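Local atomic coordinates of aminotransferase, class I and II (PDB entry 5Z0Q), a protein that belongs to the class I and II aminotransferase family of pyridoxal-5'-phosphate-dependent proteins and holds pyridoxal-5'-phosphate in its pocket. Residues Q149-D154 and L327-A332; V181-E186 and T321-F326; A189-A194 and I219-L224. All blocks are in the same frame, centred on the assembly; numbering follows the deposited sequence.

Contact 1: residues Q149-D154 and L327-A332; sequences QRWVLD and LGWIDA
W151 and W329 meet as an offset edge-to-face (T-shaped) pair, the edge of W329 turned toward the face of W151. The two strands that carry them belong to different sheets of the aminotransferase fold: 151-152 is an edge strand of the large mixed sheet, and 329-331 is an inner strand of the smaller five-stranded mixed sheet. The indole planes stand 74° apart, and the five-membered ring centroids are 5.4 Å apart. The pyrrole ends do the touching, with W151 NE1 3.8 Å from W329 CD1 and lying near the plane of the W329 ring, at its edge. Each side chain sets out toward the opposite segment, but by a different route. W151 has CG anti to its carbonyl carbon (chi1 -72°), whereas W329 has CG anti to its backbone N (chi1 -162°), and the two side chains run nearly perpendicular to one another. Because the strands stay well separated, with W151 CA 10.2 Å from W329 CA, the rings alone span the distance. F362, on the strand beside 329-331, stacks on W329 and also touches W151, while L144 and L146 cover W151 from strand 139-146. P123 and P177 pack on W329, whose side chain lies about 11 Å from pyridoxal-5'-phosphate. W151 CE2, the ring-fusion atom beside NE1, lies 4.3 Å from W329 CD1.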
loop_
_atom_site.group_PDB
_atom_site.type_symbol
_atom_site.label_atom_id
_atom_site.label_comp_id
_atom_site.label_asym_id
_atom_site.label_seq_id
_atom_site.Cartn_x
_atom_site.Cartn_y
_atom_site.Cartn_z
ATOM N N GLN A 149 1.172 -39.774 -2.864
ATOM C CA GLN A 149 2.264 -38.839 -2.585
ATOM C C GLN A 149 1.902 -37.419 -3.012
ATOM O O GLN A 149 2.744 -36.664 -3.502
ATOM C CB GLN A 149 3.565 -39.293 -3.249
ATOM C CG GLN A 149 4.064 -40.648 -2.777
ATOM C CD GLN A 149 5.314 -41.093 -3.507
ATOM O OE1 GLN A 149 6.404 -41.121 -2.936
ATOM N NE2 GLN A 149 5.164 -41.447 -4.778
ATOM N N ARG A 150 0.632 -37.056 -2.834
ATOM C CA ARG A 150 0.149 -35.719 -3.144
ATOM C C ARG A 150 -0.870 -35.291 -2.101
ATOM O O ARG A 150 -1.663 -36.110 -1.625
ATOM C CB ARG A 150 -0.493 -35.646 -4.534
ATOM C CG ARG A 150 0.465 -35.819 -5.697
ATOM C CD ARG A 150 0.003 -34.982 -6.874
ATOM N NE ARG A 150 -1.452 -34.862 -6.905
ATOM C CZ ARG A 150 -2.116 -34.024 -7.693
ATOM N NH1 ARG A 150 -1.454 -33.227 -8.519
ATOM N NH2 ARG A 150 -3.440 -33.979 -7.652
ATOM N N TRP A 151 -0.852 -34.006 -1.759
ATOM C CA TRP A 151 -1.830 -33.427 -0.844
ATOM C C TRP A 151 -3.036 -32.968 -1.656
ATOM O O TRP A 151 -2.960 -31.972 -2.384
ATOM C CB TRP A 151 -1.219 -32.273 -0.057
ATOM C CG TRP A 151 -0.237 -32.716 0.977
ATOM C CD1 TRP A 151 1.118 -32.571 0.939
ATOM C CD2 TRP A 151 -0.533 -33.393 2.205
ATOM N NE1 TRP A 151 1.684 -33.107 2.070
ATOM C CE2 TRP A 151 0.691 -33.620 2.864
ATOM C CE3 TRP A 151 -1.717 -33.827 2.812
ATOM C CZ2 TRP A 151 0.768 -34.260 4.099
ATOM C CZ3 TRP A 151 -1.639 -34.462 4.039
ATOM C CH2 TRP A 151 -0.406 -34.673 4.669
ATOM N N VAL A 152 -4.142 -33.693 -1.534
ATOM C CA VAL A 152 -5.347 -33.410 -2.298
ATOM C C VAL A 152 -6.417 -32.853 -1.366
ATOM O O VAL A 152 -6.388 -33.048 -0.145
ATOM C CB VAL A 152 -5.863 -34.660 -3.042
ATOM C CG1 VAL A 152 -4.806 -35.175 -4.007
ATOM C CG2 VAL A 152 -6.258 -35.743 -2.052
ATOM N N LEU A 153 -7.373 -32.146 -1.960
ATOM C CA LEU A 153 -8.487 -31.546 -1.238
ATOM C C LEU A 153 -9.783 -32.234 -1.643
ATOM O O LEU A 153 -10.073 -32.369 -2.836
ATOM C CB LEU A 153 -8.573 -30.044 -1.518
ATOM C CG LEU A 153 -9.749 -29.304 -0.876
ATOM C CD1 LEU A 153 -9.718 -29.449 0.638
ATOM C CD2 LEU A 153 -9.736 -27.839 -1.278
ATOM N N ASP A 154 -10.558 -32.663 -0.650
ATOM C CA ASP A 154 -11.820 -33.368 -0.864
ATOM C C ASP A 154 -12.920 -32.588 -0.148
ATOM O O ASP A 154 -13.381 -32.979 0.925
ATOM C CB ASP A 154 -11.723 -34.819 -0.361
ATOM C CG ASP A 154 -12.867 -35.686 -0.848
ATOM O OD1 ASP A 154 -13.688 -35.196 -1.651
ATOM O OD2 ASP A 154 -12.941 -36.860 -0.429
ATOM N N LEU A 327 8.691 -24.375 -1.859
ATOM C CA LEU A 327 8.518 -24.965 -0.540
ATOM C C LEU A 327 7.614 -26.181 -0.698
ATOM O O LEU A 327 6.731 -26.192 -1.560
ATOM C CB LEU A 327 7.915 -23.957 0.455
ATOM C CG LEU A 327 8.332 -22.484 0.332
ATOM C CD1 LEU A 327 7.239 -21.667 -0.343
ATOM C CD2 LEU A 327 8.721 -21.881 1.673
ATOM N N GLY A 328 7.827 -27.206 0.127
ATOM C CA GLY A 328 8.797 -27.218 1.208
ATOM C C GLY A 328 8.152 -27.723 2.490
ATOM O O GLY A 328 8.524 -27.313 3.585
ATOM N N TRP A 329 7.187 -28.633 2.340
ATOM C CA TRP A 329 6.302 -29.056 3.423
ATOM C C TRP A 329 6.788 -30.394 3.975
ATOM O O TRP A 329 6.606 -31.438 3.339
ATOM C CB TRP A 329 4.868 -29.151 2.904
ATOM C CG TRP A 329 3.783 -29.169 3.943
ATOM C CD1 TRP A 329 2.762 -30.068 4.035
ATOM C CD2 TRP A 329 3.593 -28.236 5.017
ATOM N NE1 TRP A 329 1.952 -29.761 5.102
ATOM C CE2 TRP A 329 2.442 -28.641 5.722
ATOM C CE3 TRP A 329 4.289 -27.105 5.456
ATOM C CZ2 TRP A 329 1.969 -27.954 6.837
ATOM C CZ3 TRP A 329 3.817 -26.424 6.566
ATOM C CH2 TRP A 329 2.669 -26.851 7.242
ATOM N N ILE A 330 7.390 -30.365 5.163
ATOM C CA ILE A 330 8.047 -31.526 5.756
ATOM C C ILE A 330 7.271 -31.961 6.993
ATOM O O ILE A 330 7.042 -31.156 7.904
ATOM C CB ILE A 330 9.509 -31.217 6.122
ATOM C CG1 ILE A 330 10.277 -30.719 4.897
ATOM C CG2 ILE A 330 10.181 -32.445 6.721
ATOM C CD1 ILE A 330 11.690 -30.283 5.206
ATOM N N ASP A 331 6.886 -33.237 7.031
ATOM C CA ASP A 331 6.216 -33.810 8.195
ATOM C C ASP A 331 7.269 -34.201 9.225
ATOM O O ASP A 331 8.062 -35.119 8.996
ATOM C CB ASP A 331 5.371 -35.015 7.788
ATOM C CG ASP A 331 4.530 -35.561 8.938
ATOM O OD1 ASP A 331 4.606 -35.009 10.057
ATOM O OD2 ASP A 331 3.786 -36.542 8.718
ATOM N N ALA A 332 7.272 -33.509 10.364
ATOM C CA ALA A 332 8.203 -33.787 11.449
ATOM C C ALA A 332 7.517 -34.445 12.642
ATOM O O ALA A 332 8.043 -34.400 13.758
ATOM C CB ALA A 332 8.910 -32.504 11.883
#

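Contact 2: residues V181-E186 and T321-F326; sequences VYRRKE and TPEASF
E323 sets CG beside its own backbone N (chi1 -64°) and then runs out extended, while R183 bends back at chi2 (-64°), and these torsions bring carboxylate and guanidinium together, the two side chains reaching out head-on. The guanidinium gives one nitrogen to each carboxylate oxygen: NH2 of R183 reaches E323 OE2 at 2.9 Å, and NH1 of R183 reaches E323 OE1 at 3.3 Å. The two planes are only 19° apart, yet they are not coplanar, since both nitrogens approach from above the carboxylate plane. E323 OE1 is shared, taking the V181 backbone N at 2.9 Å nearly in line with its C-O bond, and R150 NH1 adds a further salt bridge to the same oxygen. Two arginines and a backbone amide thus satisfy this buried carboxylate and would probably favour its charged form. The site joins the N-terminal end of helix 184-197 to the loop between strands 318-319 and 329-331 of the small sheet. R183 is the N-cap, and E186, at N3, reaches back to its amide: R183 N donates to the anti lone pair of E186 OE2 at 3.0 Å. E186 OE2 also forms a salt bridge with R150. Alongside the polar cluster, V181 CG2 lies over the aliphatic root of the glutamate, 3.7 Å from E323 CB, and meets the A324 methyl, 3.9 Å from A324 CB.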
loop_
_atom_site.group_PDB
_atom_site.type_symbol
_atom_site.label_atom_id
_atom_site.label_comp_id
_atom_site.label_asym_id
_atom_site.label_seq_id
_atom_site.Cartn_x
_atom_site.Cartn_y
_atom_site.Cartn_z
ATOM N N VAL A 181 -0.137 -28.700 -7.308
ATOM C CA VAL A 181 -0.719 -28.107 -8.507
ATOM C C VAL A 181 -1.977 -28.900 -8.834
ATOM O O VAL A 181 -1.900 -30.054 -9.270
ATOM C CB VAL A 181 0.269 -28.115 -9.680
ATOM C CG1 VAL A 181 -0.413 -27.624 -10.949
ATOM C CG2 VAL A 181 1.487 -27.265 -9.356
ATOM N N TYR A 182 -3.140 -28.290 -8.624
ATOM C CA TYR A 182 -4.397 -29.000 -8.812
ATOM C C TYR A 182 -4.649 -29.279 -10.288
ATOM O O TYR A 182 -4.464 -28.409 -11.143
ATOM C CB TYR A 182 -5.557 -28.200 -8.218
ATOM C CG TYR A 182 -5.533 -28.138 -6.709
ATOM C CD1 TYR A 182 -6.018 -29.193 -5.946
ATOM C CD2 TYR A 182 -5.023 -27.031 -6.047
ATOM C CE1 TYR A 182 -5.996 -29.145 -4.565
ATOM C CE2 TYR A 182 -4.998 -26.973 -4.666
ATOM C CZ TYR A 182 -5.486 -28.032 -3.930
ATOM O OH TYR A 182 -5.461 -27.979 -2.556
ATOM N N ARG A 183 -5.073 -30.507 -10.581
ATOM C CA ARG A 183 -5.361 -30.924 -11.944
ATOM C C ARG A 183 -6.732 -30.407 -12.376
ATOM O O ARG A 183 -7.477 -29.807 -11.596
ATOM C CB ARG A 183 -5.284 -32.444 -12.063
ATOM C CG ARG A 183 -3.914 -33.031 -11.754
ATOM C CD ARG A 183 -2.866 -32.576 -12.756
ATOM N NE ARG A 183 -1.594 -33.264 -12.554
ATOM C CZ ARG A 183 -0.637 -32.844 -11.733
ATOM N NH1 ARG A 183 -0.804 -31.730 -11.034
ATOM N NH2 ARG A 183 0.489 -33.536 -11.611
ATOM N N ARG A 184 -7.072 -30.653 -13.643
ATOM C CA ARG A 184 -8.324 -30.131 -14.183
ATOM C C ARG A 184 -9.532 -30.833 -13.572
ATOM O O ARG A 184 -10.557 -30.195 -13.310
ATOM C CB ARG A 184 -8.336 -30.264 -15.705
ATOM C CG ARG A 184 -9.432 -29.457 -16.376
ATOM C CD ARG A 184 -9.211 -29.339 -17.874
ATOM N NE ARG A 184 -10.161 -28.405 -18.471
ATOM C CZ ARG A 184 -9.929 -27.108 -18.638
ATOM N NH1 ARG A 184 -8.771 -26.585 -18.259
ATOM N NH2 ARG A 184 -10.854 -26.332 -19.186
ATOM N N LYS A 185 -9.430 -32.145 -13.341
ATOM C CA LYS A 185 -10.536 -32.871 -12.725
ATOM C C LYS A 185 -10.760 -32.433 -11.284
ATOM O O LYS A 185 -11.902 -32.414 -10.812
ATOM C CB LYS A 185 -10.279 -34.378 -12.786
ATOM C CG LYS A 185 -10.232 -34.950 -14.196
ATOM C CD LYS A 185 -11.627 -35.142 -14.773
ATOM C CE LYS A 185 -12.371 -36.261 -14.059
ATOM N NZ LYS A 185 -13.679 -36.562 -14.705
ATOM N N GLU A 186 -9.690 -32.072 -10.575
ATOM C CA GLU A 186 -9.827 -31.638 -9.191
ATOM C C GLU A 186 -10.406 -30.231 -9.105
ATOM O O GLU A 186 -11.178 -29.930 -8.188
ATOM C CB GLU A 186 -8.475 -31.708 -8.483
ATOM C CG GLU A 186 -7.694 -32.980 -8.778
ATOM C CD GLU A 186 -6.419 -33.087 -7.966
ATOM O OE1 GLU A 186 -6.410 -33.843 -6.972
ATOM O OE2 GLU A 186 -5.428 -32.413 -8.319
ATOM N N THR A 321 7.165 -34.282 -2.554
ATOM C CA THR A 321 7.858 -33.462 -3.534
ATOM C C THR A 321 6.911 -32.388 -4.056
ATOM O O THR A 321 5.893 -32.722 -4.682
ATOM C CB THR A 321 8.377 -34.316 -4.687
ATOM O OG1 THR A 321 9.330 -35.264 -4.190
ATOM C CG2 THR A 321 9.042 -33.440 -5.738
ATOM N N PRO A 322 7.189 -31.106 -3.818
ATOM C CA PRO A 322 6.245 -30.060 -4.230
ATOM C C PRO A 322 6.202 -29.924 -5.744
ATOM O O PRO A 322 7.237 -29.775 -6.399
ATOM C CB PRO A 322 6.802 -28.797 -3.564
ATOM C CG PRO A 322 8.265 -29.072 -3.414
ATOM C CD PRO A 322 8.383 -30.551 -3.156
ATOM N N GLU A 323 4.993 -29.980 -6.299
ATOM C CA GLU A 323 4.822 -29.738 -7.723
ATOM C C GLU A 323 5.057 -28.281 -8.098
ATOM O O GLU A 323 5.190 -27.980 -9.290
ATOM C CB GLU A 323 3.422 -30.176 -8.160
ATOM C CG GLU A 323 3.172 -31.671 -8.009
ATOM C CD GLU A 323 1.769 -32.080 -8.423
ATOM O OE1 GLU A 323 0.828 -31.280 -8.232
ATOM O OE2 GLU A 323 1.609 -33.203 -8.947
ATOM N N ALA A 324 5.122 -27.380 -7.119
ATOM C CA ALA A 324 5.350 -25.962 -7.373
ATOM C C ALA A 324 6.350 -25.429 -6.359
ATOM O O ALA A 324 6.110 -25.497 -5.150
ATOM C CB ALA A 324 4.043 -25.169 -7.305
ATOM N N SER A 325 7.465 -24.902 -6.862
ATOM C CA SER A 325 8.487 -24.283 -6.032
ATOM C C SER A 325 7.899 -23.109 -5.245
ATOM O O SER A 325 6.877 -22.530 -5.623
ATOM C CB SER A 325 9.649 -23.828 -6.919
ATOM O OG SER A 325 10.646 -24.832 -6.991
ATOM N N PHE A 326 8.555 -22.745 -4.137
ATOM C CA PHE A 326 9.841 -23.297 -3.700
ATOM C C PHE A 326 9.815 -23.781 -2.253
ATOM O O PHE A 326 10.785 -23.612 -1.512
ATOM C CB PHE A 326 10.942 -22.247 -3.880
ATOM C CG PHE A 326 10.509 -20.849 -3.530
ATOM C CD1 PHE A 326 10.589 -20.390 -2.225
ATOM C CD2 PHE A 326 10.019 -19.995 -4.507
ATOM C CE1 PHE A 326 10.189 -19.106 -1.900
ATOM C CE2 PHE A 326 9.616 -18.712 -4.188
ATOM C CZ PHE A 326 9.701 -18.266 -2.883
#

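Contact 3: residues A189-A194 and I219-L224; sequences AQLRFA and IPFASL
P220 O, just ahead of F221, takes the backbone N of S223 at 3.2 Å; a very close approach of S223 OG to the same oxygen is doubtful. The backbone bond closes the 3-10 turn 221-223, which carries F221 and leads into L224, both of which meet L191 on helix 184-197. The leucine is forked between them. With CG anti to the backbone N (chi1 174°), its CD1 branch approaches the far end of the phenyl ring, 3.6 Å from F221 CZ, and its CD2 branch turns to the other leucine, 4.0 Å from L224 CD1. The L191 stem helps too, with CB 3.9 Å from F221 CZ. F221 likewise holds CG anti to its backbone N (chi1 -178°), which carries the ring out to the helix although its first bond does not aim there. Q190 C sits at the edge of this ring, near its plane and 4.3 Å from F221 CE1, while F221 CE1 comes closer still to L191 CA, at 3.9 Å. L191 and L224 run alongside one another, pointing opposite ways, and the side-chain contacts between the segments are apolar. E205 OE1 accepts from the backbone N of F221, tying the 3-10 turn to the residue that follows strand 200-204. Helix 184-197 covers the large sheet here: A194 packs on V201, and the F221 ring lies between helix and sheet, touching V201 and S203 of strand 200-204 and S232 of strand 232-236, while L224 lies against L187 and E188 of the same helix.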
loop_
_atom_site.group_PDB
_atom_site.type_symbol
_atom_site.label_atom_id
_atom_site.label_comp_id
_atom_site.label_asym_id
_atom_site.label_seq_id
_atom_site.Cartn_x
_atom_site.Cartn_y
_atom_site.Cartn_z
ATOM N N ALA A 189 -14.058 -30.411 -9.706
ATOM C CA ALA A 189 -14.739 -30.891 -8.509
ATOM C C ALA A 189 -14.953 -29.759 -7.513
ATOM O O ALA A 189 -16.027 -29.648 -6.909
ATOM C CB ALA A 189 -13.944 -32.029 -7.870
ATOM N N GLN A 190 -13.940 -28.910 -7.326
ATOM C CA GLN A 190 -14.097 -27.747 -6.461
ATOM C C GLN A 190 -15.116 -26.767 -7.028
ATOM O O GLN A 190 -15.801 -26.076 -6.265
ATOM C CB GLN A 190 -12.747 -27.059 -6.260
ATOM C CG GLN A 190 -11.683 -27.961 -5.657
ATOM C CD GLN A 190 -10.297 -27.352 -5.718
ATOM O OE1 GLN A 190 -10.096 -26.297 -6.319
ATOM N NE2 GLN A 190 -9.331 -28.017 -5.094
ATOM N N LEU A 191 -15.229 -26.693 -8.356
ATOM C CA LEU A 191 -16.242 -25.836 -8.963
ATOM C C LEU A 191 -17.644 -26.378 -8.710
ATOM O O LEU A 191 -18.561 -25.613 -8.390
ATOM C CB LEU A 191 -15.985 -25.696 -10.462
ATOM C CG LEU A 191 -17.051 -24.934 -11.250
ATOM C CD1 LEU A 191 -17.228 -23.530 -10.693
ATOM C CD2 LEU A 191 -16.701 -24.889 -12.731
ATOM N N ARG A 192 -17.828 -27.694 -8.850
ATOM C CA ARG A 192 -19.135 -28.284 -8.584
ATOM C C ARG A 192 -19.521 -28.144 -7.118
ATOM O O ARG A 192 -20.709 -28.023 -6.798
ATOM C CB ARG A 192 -19.149 -29.754 -9.011
ATOM C CG ARG A 192 -19.188 -29.947 -10.521
ATOM C CD ARG A 192 -19.325 -31.411 -10.919
ATOM N NE ARG A 192 -18.058 -31.986 -11.367
ATOM C CZ ARG A 192 -17.366 -32.899 -10.692
ATOM N NH1 ARG A 192 -17.822 -33.358 -9.533
ATOM N NH2 ARG A 192 -16.223 -33.361 -11.180
ATOM N N PHE A 193 -18.536 -28.148 -6.217
ATOM C CA PHE A 193 -18.827 -27.905 -4.809
ATOM C C PHE A 193 -19.297 -26.474 -4.586
ATOM O O PHE A 193 -20.201 -26.229 -3.777
ATOM C CB PHE A 193 -17.592 -28.204 -3.959
ATOM C CG PHE A 193 -17.760 -27.875 -2.502
ATOM C CD1 PHE A 193 -18.427 -28.743 -1.655
ATOM C CD2 PHE A 193 -17.241 -26.702 -1.977
ATOM C CE1 PHE A 193 -18.579 -28.446 -0.313
ATOM C CE2 PHE A 193 -17.391 -26.400 -0.636
ATOM C CZ PHE A 193 -18.060 -27.274 0.196
ATOM N N ALA A 194 -18.698 -25.515 -5.295
ATOM C CA ALA A 194 -19.110 -24.124 -5.153
ATOM C C ALA A 194 -20.512 -23.902 -5.706
ATOM O O ALA A 194 -21.293 -23.129 -5.141
ATOM C CB ALA A 194 -18.106 -23.204 -5.846
ATOM N N ILE A 219 -3.984 -24.144 -14.269
ATOM C CA ILE A 219 -5.304 -23.836 -14.810
ATOM C C ILE A 219 -5.989 -22.822 -13.904
ATOM O O ILE A 219 -6.273 -23.134 -12.739
ATOM C CB ILE A 219 -6.157 -25.106 -14.959
ATOM C CG1 ILE A 219 -5.529 -26.046 -15.988
ATOM C CG2 ILE A 219 -7.579 -24.751 -15.354
ATOM C CD1 ILE A 219 -6.284 -27.334 -16.180
ATOM N N PRO A 220 -6.254 -21.606 -14.377
ATOM C CA PRO A 220 -7.022 -20.656 -13.562
ATOM C C PRO A 220 -8.426 -21.181 -13.291
ATOM O O PRO A 220 -9.056 -21.797 -14.153
ATOM C CB PRO A 220 -7.048 -19.389 -14.422
ATOM C CG PRO A 220 -5.887 -19.535 -15.354
ATOM C CD PRO A 220 -5.783 -21.000 -15.632
ATOM N N PHE A 221 -8.911 -20.928 -12.074
ATOM C CA PHE A 221 -10.237 -21.407 -11.697
ATOM C C PHE A 221 -11.316 -20.795 -12.581
ATOM O O PHE A 221 -12.234 -21.492 -13.030
ATOM C CB PHE A 221 -10.508 -21.096 -10.225
ATOM C CG PHE A 221 -11.836 -21.600 -9.731
ATOM C CD1 PHE A 221 -11.970 -22.898 -9.268
ATOM C CD2 PHE A 221 -12.950 -20.775 -9.726
ATOM C CE1 PHE A 221 -13.190 -23.367 -8.812
ATOM C CE2 PHE A 221 -14.173 -21.238 -9.271
ATOM C CZ PHE A 221 -14.292 -22.535 -8.813
ATOM N N ALA A 222 -11.216 -19.495 -12.854
ATOM C CA ALA A 222 -12.223 -18.803 -13.647
ATOM C C ALA A 222 -12.173 -19.160 -15.127
ATOM O O ALA A 222 -13.019 -18.673 -15.887
ATOM C CB ALA A 222 -12.071 -17.292 -13.470
ATOM N N SER A 223 -11.219 -19.984 -15.557
ATOM C CA SER A 223 -11.136 -20.404 -16.949
ATOM C C SER A 223 -11.849 -21.723 -17.218
ATOM O O SER A 223 -11.936 -22.134 -18.380
ATOM C CB SER A 223 -9.668 -20.522 -17.379
ATOM O OG SER A 223 -8.983 -21.491 -16.604
ATOM N N LEU A 224 -12.353 -22.393 -16.178
ATOM C CA LEU A 224 -13.071 -23.648 -16.377
ATOM C C LEU A 224 -14.340 -23.427 -17.190
ATOM O O LEU A 224 -14.597 -24.136 -18.170
ATOM C CB LEU A 224 -13.405 -24.278 -15.025
ATOM C CG LEU A 224 -12.216 -24.648 -14.138
ATOM C CD1 LEU A 224 -12.693 -25.120 -12.773
ATOM C CD2 LEU A 224 -11.365 -25.710 -14.811
#

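Overall arrangement
The first members of the contacts come in the order 149-154, 181-186, 189-194, and their partners return in reverse, 219-224, 321-326, 327-332, like brackets within brackets. Contacts 1 and 2 have centres about 10 Å apart, and both join the large-sheet part of the chain to the small sheet and its 321-326 loop. R150, from the 149-154 segment, ties these two contacts together. Contact 3, about 15 Å from contact 2 and 21 Å from contact 1, stays within the large-sheet part. Contacts 2 and 3 share helix 184-197, whose Q190 touches both Y182 and L153. The helix therefore connects packing against its own sheet with the junction between the two parts of this aminotransferase fold.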